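Local atomic coordinates of glyoxalase family protein (Bacillus cereus, PDB entry 1ZSW), a protein that is of unknown function but binds a zinc ion and belongs to the glyoxalase/bleomycin resistance protein/dioxygenase superfamily of metalloproteins. Residues 118-121 against 122-125; 194-197 against 198-202; 261-264 against 265-269. One frame throughout, in Å; residues are numbered along the deposited sequence. Where two conformers were deposited one is given.

Overall arrangement
Three helix C-termini illustrate how one task, finishing a helix, is met with different chemistry. Interaction 2 is mostly buried, with apolar packing and a polar flank, and a single carbonyl there takes two amide bonds in a wide final turn. Interaction 3, at the surface, ends its helix with a Schellman motif dressed in charged and amide side chains. The two touch, I201 meeting R267 and F269, so helices 191-201 and 254-266 are joined at their ends. Interaction 1 stands apart on helix 112-124, on the other side of the chain's centre and about 38 Å between centres from interaction 2; it is partly buried, with aromatic rings on one flank and charges on another.

Interaction 1 of 3, residues 118-121 against 122-125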
ATOM      1  N   TRP A 118      12.292 -12.445  12.332  1.00 24.14           N
ATOM      2  CA  TRP A 118      11.700 -12.738  11.035  1.00 24.18           C
ATOM      3  C   TRP A 118      12.433 -13.739  10.167  1.00 23.12           C
ATOM      4  O   TRP A 118      11.820 -14.601   9.534  1.00 24.59           O
ATOM      5  CB  TRP A 118      11.423 -11.414  10.296  1.00 22.52           C
ATOM      6  CG  TRP A 118      10.154 -10.767  10.894  1.00 20.17           C
ATOM      7  CD1 TRP A 118      10.076  -9.652  11.651  1.00 20.42           C
ATOM      8  CD2 TRP A 118       8.831 -11.250  10.720  1.00 21.64           C
ATOM      9  NE1 TRP A 118       8.741  -9.432  12.028  1.00 21.21           N
ATOM     10  CE2 TRP A 118       7.974 -10.395  11.445  1.00 20.68           C
ATOM     11  CE3 TRP A 118       8.289 -12.360  10.056  1.00 21.08           C
ATOM     12  CZ2 TRP A 118       6.573 -10.600  11.499  1.00 22.01           C
ATOM     13  CZ3 TRP A 118       6.890 -12.562  10.087  1.00 21.96           C
ATOM     14  CH2 TRP A 118       6.069 -11.691  10.844  1.00 20.86           C
ATOM     15  N   LYS A 119      13.767 -13.657  10.163  1.00 26.14           N
ATOM     16  CA  LYS A 119      14.563 -14.647   9.455  1.00 28.58           C
ATOM     17  C   LYS A 119      14.245 -16.050   9.970  1.00 28.39           C
ATOM     18  O   LYS A 119      13.993 -16.951   9.172  1.00 28.46           O
ATOM     19  CB  LYS A 119      16.070 -14.341   9.579  1.00 30.31           C
ATOM     20  CG  LYS A 119      16.919 -15.217   8.658  1.00 34.98           C
ATOM     21  CD  LYS A 119      18.092 -14.455   8.083  1.00 42.88           C
ATOM     22  CE  LYS A 119      18.569 -15.111   6.784  1.00 46.99           C
ATOM     23  NZ  LYS A 119      18.985 -16.531   6.996  1.00 51.85           N
ATOM     24  N   GLU A 120      14.238 -16.249  11.291  0.50 28.95           N
ATOM     25  CA  GLU A 120      13.894 -17.586  11.814  0.50 30.20           C
ATOM     26  C   GLU A 120      12.471 -18.004  11.449  0.50 29.32           C
ATOM     27  O   GLU A 120      12.232 -19.146  11.041  0.50 29.42           O
ATOM     28  CB  GLU A 120      14.150 -17.708  13.322  0.50 30.58           C
ATOM     29  CG  GLU A 120      13.533 -18.964  13.987  0.50 36.55           C
ATOM     30  CD  GLU A 120      14.027 -20.294  13.415  0.50 39.56           C
ATOM     31  OE1 GLU A 120      15.227 -20.412  13.066  0.50 41.95           O
ATOM     32  OE2 GLU A 120      13.204 -21.234  13.334  0.50 41.94           O
ATOM     33  N   ARG A 121      11.528 -17.069  11.558  1.00 29.68           N
ATOM     34  CA  ARG A 121      10.141 -17.372  11.219  1.00 26.88           C
ATOM     35  C   ARG A 121       9.958 -17.771   9.748  1.00 27.47           C
ATOM     36  O   ARG A 121       9.204 -18.680   9.427  1.00 27.43           O
ATOM     37  CB  ARG A 121       9.250 -16.164  11.559  1.00 24.67           C
ATOM     38  CG  ARG A 121       7.749 -16.478  11.462  1.00 25.31           C
ATOM     39  CD  ARG A 121       6.926 -15.415  12.205  1.00 23.34           C
ATOM     40  NE  ARG A 121       5.496 -15.753  12.122  1.00 23.95           N
ATOM     41  CZ  ARG A 121       4.870 -16.561  12.970  1.00 29.73           C
ATOM     42  NH1 ARG A 121       3.574 -16.813  12.811  1.00 27.36           N
ATOM     43  NH2 ARG A 121       5.551 -17.136  13.970  1.00 27.40           N
ATOM     44  N   PHE A 122      10.662 -17.077   8.856  1.00 27.65           N
ATOM     45  CA  PHE A 122      10.627 -17.391   7.445  1.00 26.91           C
ATOM     46  C   PHE A 122      11.218 -18.782   7.171  1.00 27.91           C
ATOM     47  O   PHE A 122      10.717 -19.513   6.306  1.00 28.61           O
ATOM     48  CB  PHE A 122      11.378 -16.315   6.642  1.00 26.61           C
ATOM     49  CG  PHE A 122      10.639 -14.984   6.536  1.00 25.25           C
ATOM     50  CD1 PHE A 122      11.329 -13.822   6.206  1.00 24.07           C
ATOM     51  CD2 PHE A 122       9.259 -14.904   6.755  1.00 28.74           C
ATOM     52  CE1 PHE A 122      10.675 -12.568   6.090  1.00 22.32           C
ATOM     53  CE2 PHE A 122       8.589 -13.666   6.647  1.00 24.93           C
ATOM     54  CZ  PHE A 122       9.293 -12.504   6.312  1.00 21.34           C
ATOM     55  N   GLU A 123      12.277 -19.134   7.903  0.70 30.31           N
ATOM     56  CA  GLU A 123      12.871 -20.471   7.789  0.70 32.94           C
ATOM     57  C   GLU A 123      11.811 -21.499   8.179  0.70 33.31           C
ATOM     58  O   GLU A 123      11.513 -22.432   7.425  0.70 34.66           O
ATOM     59  CB  GLU A 123      14.099 -20.603   8.698  0.70 31.98           C
ATOM     60  CG  GLU A 123      15.319 -19.779   8.269  0.70 33.70           C
ATOM     61  CD  GLU A 123      16.383 -19.689   9.357  0.70 34.53           C
ATOM     62  OE1 GLU A 123      16.275 -20.422  10.366  0.70 40.87           O
ATOM     63  OE2 GLU A 123      17.316 -18.873   9.214  0.70 36.59           O
ATOM     64  N   LYS A 124      11.205 -21.284   9.345  1.00 32.90           N
ATOM     65  CA  LYS A 124      10.180 -22.173   9.876  1.00 33.97           C
ATOM     66  C   LYS A 124       9.004 -22.389   8.909  1.00 34.29           C
ATOM     67  O   LYS A 124       8.509 -23.502   8.739  1.00 33.78           O
ATOM     68  CB  LYS A 124       9.674 -21.639  11.219  1.00 34.51           C
ATOM     69  CG  LYS A 124       8.447 -22.370  11.776  1.00 38.57           C
ATOM     70  CD  LYS A 124       8.729 -23.847  12.073  1.00 46.14           C
ATOM     71  CE  LYS A 124       9.641 -24.014  13.282  1.00 52.53           C
ATOM     72  NZ  LYS A 124       9.164 -23.190  14.432  1.00 54.51           N
ATOM     73  N   PHE A 125       8.564 -21.318   8.260  1.00 32.70           N
ATOM     74  CA  PHE A 125       7.421 -21.405   7.381  1.00 31.38           C
ATOM     75  C   PHE A 125       7.746 -21.581   5.901  1.00 32.45           C
ATOM     76  O   PHE A 125       6.844 -21.522   5.056  1.00 32.54           O
ATOM     77  CB  PHE A 125       6.525 -20.180   7.588  1.00 31.73           C
ATOM     78  CG  PHE A 125       5.680 -20.261   8.825  1.00 31.35           C
ATOM     79  CD1 PHE A 125       6.125 -19.696  10.008  1.00 30.71           C
ATOM     80  CD2 PHE A 125       4.446 -20.899   8.801  1.00 33.74           C
ATOM     81  CE1 PHE A 125       5.350 -19.764  11.154  1.00 33.81           C
ATOM     82  CE2 PHE A 125       3.658 -20.972   9.943  1.00 32.93           C
ATOM     83  CZ  PHE A 125       4.106 -20.404  11.113  1.00 34.17           C
TER
HETATM   84  O   HOH W   1      17.670 -18.471   6.223  0.50 30.87           O
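W118 O accepts the backbone N-H of F122 at 2.8 Å, and the same i to i+4 spacing links K119 to E123, E120 to K124 and R121 to F125. The last of these, from F125 N to R121 O at 3.0 Å, holds F125 although it is the first residue to leave helical phi/psi. Among the side chains, K119 NZ and E123 OE2 form a long salt bridge of 3.6 Å, and a water accepts from the amine while donating to the carboxylate; both contacts hold for one of two conformers of E123 and are therefore less certain. K119 has a second acid partner in E131, which ties this flank of the helix to the chain beyond it.

R121 packs on F125. Its CG is anti to the backbone N (chi1 -170°) and the chain runs straight from CG to NE, which lays it alongside F125, both pointing the same way. F125 CE1 then sits 3.7 Å above the guanidinium plane, over its centre, with the two planes 52° apart, so a single ring atom, rather than the ring face, lies over the guanidinium. NE and NH1 meanwhile bond to the carbonyls of V51 and N50, which fix the rotation of the group.

Packing dominates the inner flank. W118 CE3 lies 3.7 Å from F122 CE2, the six-membered ring of the indole and the phenyl ring being inclined at 45°, while W118 NE1 is bonded to the carbonyl of H176. Both rings rest on L141 and L153, and F122 also meets F143. An amphipathic helix with its aromatic flank laid on strands 138-144 and 150-155 is what results, an arrangement in keeping with the helix-on-curved-sheet architecture of the vicinal oxygen chelate fold.

Interaction 2 of 3, residues 194-197 against 198-202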
ATOM      1  N   MET A 194       8.674  10.305 -13.698  1.00 20.69           N
ATOM      2  CA  MET A 194       8.120   9.924 -12.392  1.00 20.60           C
ATOM      3  C   MET A 194       8.583  10.891 -11.305  1.00 20.73           C
ATOM      4  O   MET A 194       7.788  11.346 -10.470  1.00 19.96           O
ATOM      5  CB  MET A 194       8.475   8.464 -12.031  1.00 19.87           C
ATOM      6  CG  MET A 194       7.986   8.032 -10.628  1.00 19.52           C
ATOM      7  SD  MET A 194       6.184   8.114 -10.430  1.00 21.76           S
ATOM      8  CE  MET A 194       5.766   6.718 -11.383  1.00 20.47           C
ATOM      9  N   ALA A 195       9.876  11.230 -11.337  1.00 20.67           N
ATOM     10  CA  ALA A 195      10.430  12.196 -10.397  1.00 21.55           C
ATOM     11  C   ALA A 195       9.703  13.522 -10.455  1.00 22.39           C
ATOM     12  O   ALA A 195       9.398  14.082  -9.407  1.00 24.00           O
ATOM     13  CB  ALA A 195      11.938  12.401 -10.665  1.00 23.04           C
ATOM     14  N   SER A 196       9.437  14.032 -11.669  1.00 22.50           N
ATOM     15  CA  SER A 196       8.723  15.290 -11.844  1.00 23.92           C
ATOM     16  C   SER A 196       7.324  15.226 -11.247  1.00 23.15           C
ATOM     17  O   SER A 196       6.877  16.136 -10.570  1.00 23.90           O
ATOM     18  CB  SER A 196       8.640  15.623 -13.341  1.00 24.40           C
ATOM     19  OG  SER A 196       7.892  16.825 -13.545  1.00 34.24           O
ATOM     20  N   THR A 197       6.618  14.116 -11.457  1.00 20.58           N
ATOM     21  CA  THR A 197       5.307  13.962 -10.835  1.00 20.07           C
ATOM     22  C   THR A 197       5.340  14.095  -9.304  1.00 19.26           C
ATOM     23  O   THR A 197       4.542  14.849  -8.685  1.00 21.33           O
ATOM     24  CB  THR A 197       4.652  12.600 -11.276  1.00 20.04           C
ATOM     25  OG1 THR A 197       4.387  12.665 -12.685  1.00 23.73           O
ATOM     26  CG2 THR A 197       3.333  12.339 -10.511  1.00 22.00           C
ATOM     27  N   LEU A 198       6.262  13.352  -8.700  1.00 19.58           N
ATOM     28  CA  LEU A 198       6.368  13.290  -7.269  1.00 18.30           C
ATOM     29  C   LEU A 198       6.812  14.619  -6.691  1.00 18.78           C
ATOM     30  O   LEU A 198       6.231  15.052  -5.716  1.00 21.78           O
ATOM     31  CB  LEU A 198       7.326  12.171  -6.825  1.00 17.80           C
ATOM     32  CG  LEU A 198       6.885  10.751  -7.209  1.00 20.29           C
ATOM     33  CD1 LEU A 198       7.897   9.765  -6.682  1.00 19.05           C
ATOM     34  CD2 LEU A 198       5.516  10.416  -6.612  1.00 19.65           C
ATOM     35  N   THR A 199       7.807  15.264  -7.306  1.00 22.63           N
ATOM     36  CA  THR A 199       8.318  16.494  -6.687  1.00 22.63           C
ATOM     37  C   THR A 199       7.550  17.723  -7.090  1.00 23.55           C
ATOM     38  O   THR A 199       7.291  18.576  -6.239  1.00 24.92           O
ATOM     39  CB  THR A 199       9.820  16.726  -7.001  1.00 21.70           C
ATOM     40  OG1 THR A 199       9.990  16.819  -8.431  1.00 26.42           O
ATOM     41  CG2 THR A 199      10.647  15.597  -6.455  1.00 26.93           C
ATOM     42  N   GLU A 200       7.218  17.842  -8.372  1.00 24.22           N
ATOM     43  CA  GLU A 200       6.557  19.061  -8.871  1.00 26.86           C
ATOM     44  C   GLU A 200       5.081  19.138  -8.583  1.00 26.22           C
ATOM     45  O   GLU A 200       4.549  20.235  -8.323  1.00 29.54           O
ATOM     46  CB  GLU A 200       6.806  19.257 -10.357  1.00 25.95           C
ATOM     47  CG  GLU A 200       8.281  19.266 -10.705  1.00 34.92           C
ATOM     48  CD  GLU A 200       8.525  19.355 -12.193  1.00 44.95           C
ATOM     49  OE1 GLU A 200       7.553  19.636 -12.932  1.00 47.35           O
ATOM     50  OE2 GLU A 200       9.677  19.120 -12.622  1.00 49.72           O
ATOM     51  N   ILE A 201       4.388  17.996  -8.616  1.00 22.51           N
ATOM     52  CA  ILE A 201       2.977  18.043  -8.266  1.00 22.89           C
ATOM     53  C   ILE A 201       2.798  17.838  -6.774  1.00 23.48           C
ATOM     54  O   ILE A 201       2.224  18.666  -6.083  1.00 22.67           O
ATOM     55  CB  ILE A 201       2.130  16.964  -8.998  1.00 23.23           C
ATOM     56  CG1 ILE A 201       2.348  17.016 -10.508  1.00 26.65           C
ATOM     57  CG2 ILE A 201       0.651  17.115  -8.562  1.00 22.12           C
ATOM     58  CD1 ILE A 201       1.538  15.937 -11.290  1.00 25.45           C
ATOM     59  N   PHE A 202       3.332  16.734  -6.276  1.00 21.64           N
ATOM     60  CA  PHE A 202       3.025  16.317  -4.923  1.00 21.29           C
ATOM     61  C   PHE A 202       3.918  16.848  -3.819  1.00 22.54           C
ATOM     62  O   PHE A 202       3.630  16.655  -2.643  1.00 22.62           O
ATOM     63  CB  PHE A 202       2.880  14.797  -4.875  1.00 21.96           C
ATOM     64  CG  PHE A 202       1.634  14.302  -5.612  1.00 19.67           C
ATOM     65  CD1 PHE A 202       1.745  13.742  -6.864  1.00 23.39           C
ATOM     66  CD2 PHE A 202       0.369  14.517  -5.063  1.00 23.51           C
ATOM     67  CE1 PHE A 202       0.584  13.319  -7.575  1.00 21.57           C
ATOM     68  CE2 PHE A 202      -0.785  14.108  -5.740  1.00 23.18           C
ATOM     69  CZ  PHE A 202      -0.678  13.521  -6.990  1.00 22.28           C
TER
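M194 O and A195 O receive the amides of L198 and T199 in regular i to i+4 bonds, and S196 O takes that of E200 at 2.8 Å. The pattern changes at T197, whose carbonyl oxygen is shared. I201 N lies 3.2 Å from T197 O and approaches from above the carbonyl plane, 46° out of it, whereas F202 N, at 3.3 Å from T197 O, lies in that plane. The second bond spans five residues, so the last turn is wider than an alpha-helical one and two amides are satisfied by one acceptor.

I201 fills the side of this turn. It lies alongside T197, the two pointing the same way, and its CD1 comes within 4.1 Å of T197 CG2; the threonine methyl is available there because it stands anti to the backbone N, leaving OG1 to make a weak bond to the carbonyl of K193. On its other branch, I201 CG2 rests 3.8 Å above the F202 ring, over the ring's centre. T197 CG2 also meets CE1 of that ring, so threonine, isoleucine and phenylalanine pack together on the last, wider turn. One turn earlier, M194 SD touches L198 CG at 4.2 Å in looser apolar packing.

Polar groups occupy the more exposed flank, where S196 OG crowds the carboxylate of E200 in a contact that is doubtful. T199 turns its hydroxyl back between the backbone N and the carbonyl carbon (chi1 60°), its OG1 3.0 Å from A195 O.

Beyond the helix, L198 and A195 lie on F216 of strand 213-217, while I201 and F202 both meet W260 of helix 254-266. The arrangement is a pi-type C-terminal turn, used here on a helix packed between a beta-sheet and a neighbouring helix.

Interaction 3 of 3, residues 261-264 against 265-269; sequences EEQV and KQRGF
E262 and Q266 meet through flat groups set steeply to each other, carboxylate and amide planes 77° apart. Q266 NE2 donates to E262 OE2 at 2.7 Å; the acceptor lies near the amide's own plane, yet the carboxylate oxygen is met from above its plane, 58° out of it. Both chains are bent at chi2, which folds their ends toward one another. One residue on, the amide of Q263 stands at the edge of the R267 guanidinium, its CD in the guanidinium plane and the two planes 84° apart. In the conformer described, the side chain of R267 runs alongside that of Q263.

E261 and K265 likewise lie side by side. Their charged atoms, OE2 of E261 and NZ of K265, are 4.3 Å apart, beyond a salt bridge, and a water spans the gap by donating to the acid and accepting from the amine. E261 OE2 has a further partner in the hydroxyl of S271.

The backbone finishes in a Schellman motif. G268, with positive phi, sends its N-H to K265 O at 3.0 Å, and F269 N makes a weak bond of 3.3 Å to V264 O. The characteristic apolar pair of the motif is present too: V264 CG1 packs against F269 CB at 3.6 Å, the side chains crossing at about a right angle. F269 continues onto T197 and I201 of helix 191-201, and V264 onto F202.

Chemically, the polar pairs run round the turn, Q263 and R267 also touching I201, while V264 and F269 supply the apolar side. The chain reversal is accompanied by backbone bonds, that of F269 N weak, and by the V264-F269 contact; the water between E261 and K265 may moderate the attraction of two charges too far apart to pair directly.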
ATOM      1  N   GLU A 261      -7.318  16.561  -6.937  1.00 19.65           N
ATOM      2  CA  GLU A 261      -7.978  16.285  -8.201  1.00 19.99           C
ATOM      3  C   GLU A 261      -7.719  17.391  -9.193  1.00 22.02           C
ATOM      4  O   GLU A 261      -7.368  17.137 -10.327  1.00 20.61           O
ATOM      5  CB  GLU A 261      -9.469  16.076  -8.065  1.00 22.24           C
ATOM      6  CG  GLU A 261     -10.028  15.737  -9.434  1.00 24.51           C
ATOM      7  CD  GLU A 261     -11.418  15.190  -9.387  1.00 30.46           C
ATOM      8  OE1 GLU A 261     -12.223  15.658  -8.556  1.00 32.09           O
ATOM      9  OE2 GLU A 261     -11.678  14.271 -10.189  1.00 34.13           O
ATOM     10  N   GLU A 262      -7.859  18.635  -8.735  1.00 21.04           N
ATOM     11  CA  GLU A 262      -7.522  19.779  -9.577  1.00 23.61           C
ATOM     12  C   GLU A 262      -6.062  19.797 -10.049  1.00 21.17           C
ATOM     13  O   GLU A 262      -5.783  20.016 -11.226  1.00 21.37           O
ATOM     14  CB  GLU A 262      -7.848  21.057  -8.827  1.00 23.93           C
ATOM     15  CG  GLU A 262      -7.574  22.301  -9.611  1.00 33.01           C
ATOM     16  CD  GLU A 262      -8.610  22.596 -10.691  1.00 43.98           C
ATOM     17  OE1 GLU A 262      -9.564  21.783 -10.879  1.00 42.81           O
ATOM     18  OE2 GLU A 262      -8.453  23.670 -11.345  1.00 42.37           O
ATOM     19  N   GLN A 263      -5.113  19.554  -9.149  1.00 21.41           N
ATOM     20  CA  GLN A 263      -3.712  19.495  -9.561  1.00 21.93           C
ATOM     21  C   GLN A 263      -3.384  18.447 -10.615  1.00 22.59           C
ATOM     22  O   GLN A 263      -2.616  18.692 -11.556  1.00 24.18           O
ATOM     23  CB  GLN A 263      -2.805  19.305  -8.326  1.00 22.98           C
ATOM     24  CG  GLN A 263      -2.990  20.394  -7.277  1.00 24.81           C
ATOM     25  CD  GLN A 263      -2.731  21.790  -7.848  1.00 32.10           C
ATOM     26  OE1 GLN A 263      -3.589  22.675  -7.787  1.00 35.67           O
ATOM     27  NE2 GLN A 263      -1.552  21.985  -8.401  1.00 32.67           N
ATOM     28  N   VAL A 264      -3.976  17.268 -10.452  1.00 21.69           N
ATOM     29  CA  VAL A 264      -3.792  16.162 -11.372  1.00 24.01           C
ATOM     30  C   VAL A 264      -4.326  16.508 -12.758  1.00 24.15           C
ATOM     31  O   VAL A 264      -3.651  16.288 -13.755  1.00 25.19           O
ATOM     32  CB  VAL A 264      -4.461  14.912 -10.787  1.00 23.83           C
ATOM     33  CG1 VAL A 264      -4.646  13.826 -11.816  1.00 30.13           C
ATOM     34  CG2 VAL A 264      -3.613  14.467  -9.564  1.00 26.95           C
ATOM     35  N   LYS A 265      -5.502  17.106 -12.791  1.00 24.12           N
ATOM     36  CA  LYS A 265      -6.129  17.518 -14.055  1.00 26.42           C
ATOM     37  C   LYS A 265      -5.284  18.575 -14.778  1.00 26.07           C
ATOM     38  O   LYS A 265      -5.114  18.536 -16.002  1.00 25.77           O
ATOM     39  CB  LYS A 265      -7.520  18.086 -13.774  1.00 25.00           C
ATOM     40  CG  LYS A 265      -8.590  17.054 -13.499  1.00 31.30           C
ATOM     41  CD  LYS A 265      -9.979  17.690 -13.610  1.00 33.04           C
ATOM     42  CE  LYS A 265     -11.041  16.646 -13.388  1.00 37.64           C
ATOM     43  NZ  LYS A 265     -12.412  17.223 -13.239  1.00 40.34           N
ATOM     44  N   GLN A 266      -4.736  19.523 -14.020  1.00 26.40           N
ATOM     45  CA  GLN A 266      -3.916  20.590 -14.618  1.00 27.35           C
ATOM     46  C   GLN A 266      -2.673  20.054 -15.272  1.00 28.34           C
ATOM     47  O   GLN A 266      -2.159  20.657 -16.201  1.00 31.02           O
ATOM     48  CB  GLN A 266      -3.529  21.675 -13.597  1.00 27.62           C
ATOM     49  CG  GLN A 266      -4.715  22.393 -12.936  1.00 30.04           C
ATOM     50  CD  GLN A 266      -5.605  23.203 -13.891  1.00 33.55           C
ATOM     51  OE1 GLN A 266      -5.351  23.307 -15.098  1.00 26.67           O
ATOM     52  NE2 GLN A 266      -6.676  23.783 -13.326  1.00 41.60           N
ATOM     53  N   ARG A 267      -2.175  18.906 -14.805  0.70 27.13           N
ATOM     54  CA  ARG A 267      -0.977  18.312 -15.401  0.70 27.77           C
ATOM     55  C   ARG A 267      -1.328  17.305 -16.524  0.70 27.27           C
ATOM     56  O   ARG A 267      -0.453  16.656 -17.109  0.70 29.01           O
ATOM     57  CB  ARG A 267      -0.094  17.669 -14.315  0.70 28.29           C
ATOM     58  CG  ARG A 267       0.100  18.490 -13.003  0.70 32.72           C
ATOM     59  CD  ARG A 267       0.776  19.822 -13.192  0.70 31.43           C
ATOM     60  NE  ARG A 267       1.423  20.333 -11.979  0.70 25.33           N
ATOM     61  CZ  ARG A 267       0.784  20.795 -10.902  0.70 27.24           C
ATOM     62  NH1 ARG A 267      -0.545  20.777 -10.833  0.70 28.09           N
ATOM     63  NH2 ARG A 267       1.484  21.274  -9.879  0.70 30.90           N
ATOM     64  N   GLY A 268      -2.612  17.215 -16.850  1.00 27.64           N
ATOM     65  CA  GLY A 268      -3.056  16.528 -18.080  1.00 28.53           C
ATOM     66  C   GLY A 268      -3.308  15.061 -17.839  1.00 27.21           C
ATOM     67  O   GLY A 268      -3.621  14.288 -18.770  1.00 29.01           O
ATOM     68  N   PHE A 269      -3.185  14.656 -16.586  1.00 26.16           N
ATOM     69  CA  PHE A 269      -3.597  13.314 -16.243  1.00 25.83           C
ATOM     70  C   PHE A 269      -5.128  13.248 -16.195  1.00 27.57           C
ATOM     71  O   PHE A 269      -5.825  14.253 -15.919  1.00 29.65           O
ATOM     72  CB  PHE A 269      -2.990  12.862 -14.909  1.00 24.54           C
ATOM     73  CG  PHE A 269      -1.482  12.793 -14.930  1.00 25.14           C
ATOM     74  CD1 PHE A 269      -0.734  13.330 -13.895  1.00 30.25           C
ATOM     75  CD2 PHE A 269      -0.816  12.186 -15.993  1.00 24.52           C
ATOM     76  CE1 PHE A 269       0.668  13.263 -13.917  1.00 27.51           C
ATOM     77  CE2 PHE A 269       0.579  12.136 -16.019  1.00 25.10           C
ATOM     78  CZ  PHE A 269       1.311  12.669 -14.954  1.00 27.44           C
TER
HETATM   79  O   HOH W   2     -13.341  14.501 -12.203  1.00 41.30           O